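Local coordinates for protein pullulanase (Bacillus acidopullulyticus, PDB 2WAN) that hydrolyses the alpha-1,6-glucosidic linkages of pullulan and probably those of related branched starch polysaccharides, at residues Thr156-Ala161 against Val274-Ala279. Sequence-based numbering, arbitrary orientation.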
ATOM      1  N   THR A 156       3.263  24.705 -32.263  1.00 35.71           N
ATOM      2  CA  THR A 156       2.810  26.093 -32.112  1.00 35.56           C
ATOM      3  C   THR A 156       3.481  26.852 -30.959  1.00 36.93           C
ATOM      4  O   THR A 156       3.417  28.087 -30.899  1.00 35.09           O
ATOM      5  CB  THR A 156       1.276  26.180 -31.941  1.00 36.26           C
ATOM      6  OG1 THR A 156       0.880  25.539 -30.719  1.00 36.09           O
ATOM      7  CG2 THR A 156       0.563  25.525 -33.122  1.00 37.43           C
ATOM      8  N   SER A 157       4.116  26.106 -30.055  1.00 35.90           N
ATOM      9  CA  SER A 157       4.718  26.664 -28.846  1.00 36.40           C
ATOM     10  C   SER A 157       5.710  25.677 -28.245  1.00 35.53           C
ATOM     11  O   SER A 157       5.489  24.460 -28.273  1.00 35.22           O
ATOM     12  CB  SER A 157       3.636  27.011 -27.817  1.00 36.48           C
ATOM     13  OG  SER A 157       4.213  27.370 -26.570  1.00 42.57           O
ATOM     14  N   ALA A 158       6.811  26.205 -27.722  1.00 34.33           N
ATOM     15  CA  ALA A 158       7.822  25.392 -27.061  1.00 33.24           C
ATOM     16  C   ALA A 158       8.310  26.102 -25.802  1.00 34.63           C
ATOM     17  O   ALA A 158       8.967  27.148 -25.881  1.00 34.35           O
ATOM     18  CB  ALA A 158       8.982  25.102 -28.004  1.00 33.85           C
ATOM     19  N   VAL A 159       7.967  25.543 -24.642  1.00 32.39           N
ATOM     20  CA  VAL A 159       8.375  26.111 -23.353  1.00 30.35           C
ATOM     21  C   VAL A 159       9.175  25.087 -22.551  1.00 30.86           C
ATOM     22  O   VAL A 159       9.150  23.891 -22.866  1.00 30.83           O
ATOM     23  CB  VAL A 159       7.165  26.651 -22.533  1.00 30.31           C
ATOM     24  CG1 VAL A 159       6.349  27.652 -23.351  1.00 29.48           C
ATOM     25  CG2 VAL A 159       6.269  25.502 -22.016  1.00 27.24           C
ATOM     26  N   SER A 160       9.905  25.547 -21.536  1.00 28.71           N
ATOM     27  CA  SER A 160      10.584  24.622 -20.630  1.00 29.11           C
ATOM     28  C   SER A 160       9.571  23.963 -19.704  1.00 27.55           C
ATOM     29  O   SER A 160       8.649  24.618 -19.211  1.00 26.94           O
ATOM     30  CB  SER A 160      11.632  25.323 -19.776  1.00 27.03           C
ATOM     31  OG  SER A 160      12.313  24.375 -18.959  1.00 29.35           O
ATOM     32  N   ALA A 161       9.764  22.669 -19.463  1.00 29.43           N
ATOM     33  CA  ALA A 161       8.867  21.904 -18.599  1.00 30.50           C
ATOM     34  C   ALA A 161       9.355  21.900 -17.147  1.00 32.77           C
ATOM     35  O   ALA A 161       8.626  21.474 -16.237  1.00 32.07           O
ATOM     36  CB  ALA A 161       8.717  20.477 -19.122  1.00 30.66           C
ATOM     37  N   VAL A 274      11.472  19.988 -22.660  1.00 26.88           N
ATOM     38  CA  VAL A 274      10.580  20.924 -23.322  1.00 29.24           C
ATOM     39  C   VAL A 274       9.141  20.421 -23.368  1.00 28.94           C
ATOM     40  O   VAL A 274       8.894  19.236 -23.609  1.00 29.87           O
ATOM     41  CB  VAL A 274      11.060  21.208 -24.780  1.00 30.10           C
ATOM     42  CG1 VAL A 274      10.218  22.299 -25.425  1.00 32.54           C
ATOM     43  CG2 VAL A 274      12.534  21.594 -24.798  1.00 29.63           C
ATOM     44  N   GLN A 275       8.204  21.333 -23.135  1.00 29.05           N
ATOM     45  CA  GLN A 275       6.787  21.071 -23.327  1.00 29.16           C
ATOM     46  C   GLN A 275       6.316  21.720 -24.630  1.00 29.96           C
ATOM     47  O   GLN A 275       6.342  22.948 -24.761  1.00 31.12           O
ATOM     48  CB  GLN A 275       5.973  21.607 -22.151  1.00 30.82           C
ATOM     49  CG  GLN A 275       4.476  21.381 -22.294  1.00 35.09           C
ATOM     50  CD  GLN A 275       3.662  22.043 -21.201  1.00 38.04           C
ATOM     51  OE1 GLN A 275       2.573  22.552 -21.452  1.00 41.68           O
ATOM     52  NE2 GLN A 275       4.183  22.036 -19.980  1.00 44.00           N
ATOM     53  N   LEU A 276       5.881  20.886 -25.577  1.00 28.70           N
ATOM     54  CA  LEU A 276       5.454  21.334 -26.910  1.00 29.13           C
ATOM     55  C   LEU A 276       3.942  21.334 -27.069  1.00 30.26           C
ATOM     56  O   LEU A 276       3.262  20.385 -26.666  1.00 30.62           O
ATOM     57  CB  LEU A 276       6.089  20.450 -28.000  1.00 28.20           C
ATOM     58  CG  LEU A 276       7.612  20.302 -27.972  1.00 28.82           C
ATOM     59  CD1 LEU A 276       8.104  19.186 -28.892  1.00 26.18           C
ATOM     60  CD2 LEU A 276       8.291  21.626 -28.327  1.00 23.04           C
ATOM     61  N   THR A 277       3.415  22.405 -27.652  1.00 30.29           N
ATOM     62  CA  THR A 277       1.998  22.470 -27.990  1.00 30.23           C
ATOM     63  C   THR A 277       1.861  22.227 -29.485  1.00 31.33           C
ATOM     64  O   THR A 277       2.617  22.789 -30.283  1.00 31.73           O
ATOM     65  CB  THR A 277       1.359  23.812 -27.585  1.00 32.08           C
ATOM     66  OG1 THR A 277       1.521  24.003 -26.178  1.00 32.20           O
ATOM     67  CG2 THR A 277      -0.137  23.839 -27.913  1.00 32.57           C
ATOM     68  N   LEU A 278       0.908  21.370 -29.850  1.00 30.34           N
ATOM     69  CA  LEU A 278       0.678  21.000 -31.249  1.00 31.36           C
ATOM     70  C   LEU A 278      -0.574  21.672 -31.808  1.00 29.37           C
ATOM     71  O   LEU A 278      -1.501  21.992 -31.056  1.00 30.96           O
ATOM     72  CB  LEU A 278       0.583  19.476 -31.390  1.00 31.15           C
ATOM     73  CG  LEU A 278       1.756  18.634 -30.877  1.00 32.46           C
ATOM     74  CD1 LEU A 278       1.502  17.159 -31.196  1.00 31.65           C
ATOM     75  CD2 LEU A 278       3.118  19.076 -31.431  1.00 33.89           C
ATOM     76  N   ALA A 279      -0.589  21.895 -33.124  1.00 30.85           N
ATOM     77  CA  ALA A 279      -1.737  22.529 -33.790  1.00 31.40           C
ATOM     78  C   ALA A 279      -2.961  21.616 -33.829  1.00 31.08           C
ATOM     79  O   ALA A 279      -4.092  22.085 -33.717  1.00 30.28           O
ATOM     80  CB  ALA A 279      -1.365  22.992 -35.206  1.00 31.80           C
TER
HETATM   81  O   HOH W   1       4.265  24.442 -24.991  1.00 36.39           O
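Two antiparallel strands, 152-160 and 273-278, pair here between strands 124-129 and 142-146 of a mixed seven-stranded sheet, with a classic beta bulge at Thr156-Ser157 opposite Thr277. The chain leaves along 152-160, builds the separate four-stranded sheet of the X25 region, and returns along 273-278. Thr277 N reaches Ser157 O at 3.0 Å, the one bond of that pair; Thr156, with helix-like backbone angles, takes Thr277 O through its own N, and buried Ser157 N is left without a partner in the model. Val159 and Gln275 form the next pair, bonded both ways: Val159 N to Gln275 O is nearly straight at 177°, and Gln275 N to Val159 O is short at 2.7 Å. On the buried face, Ala158 CB sits against Leu276 CD2 at 3.6 Å and also meets Val274 CG1, while Phe142 packs on both Val274 and Leu276. The other face is more open and polar. There Val159 and Gln275 run side by side, and a water donates to Gln275 O at 2.6 Å while also bonding Thr277 OG1. Lying anti to the backbone N (chi1 171°), Ser157 OG points to this same face and reaches the water weakly. At the Thr156 end, Thr277 O accepts Thr156 N at 2.8 Å and, more weakly, Thr156 OG1 at 3.3 Å.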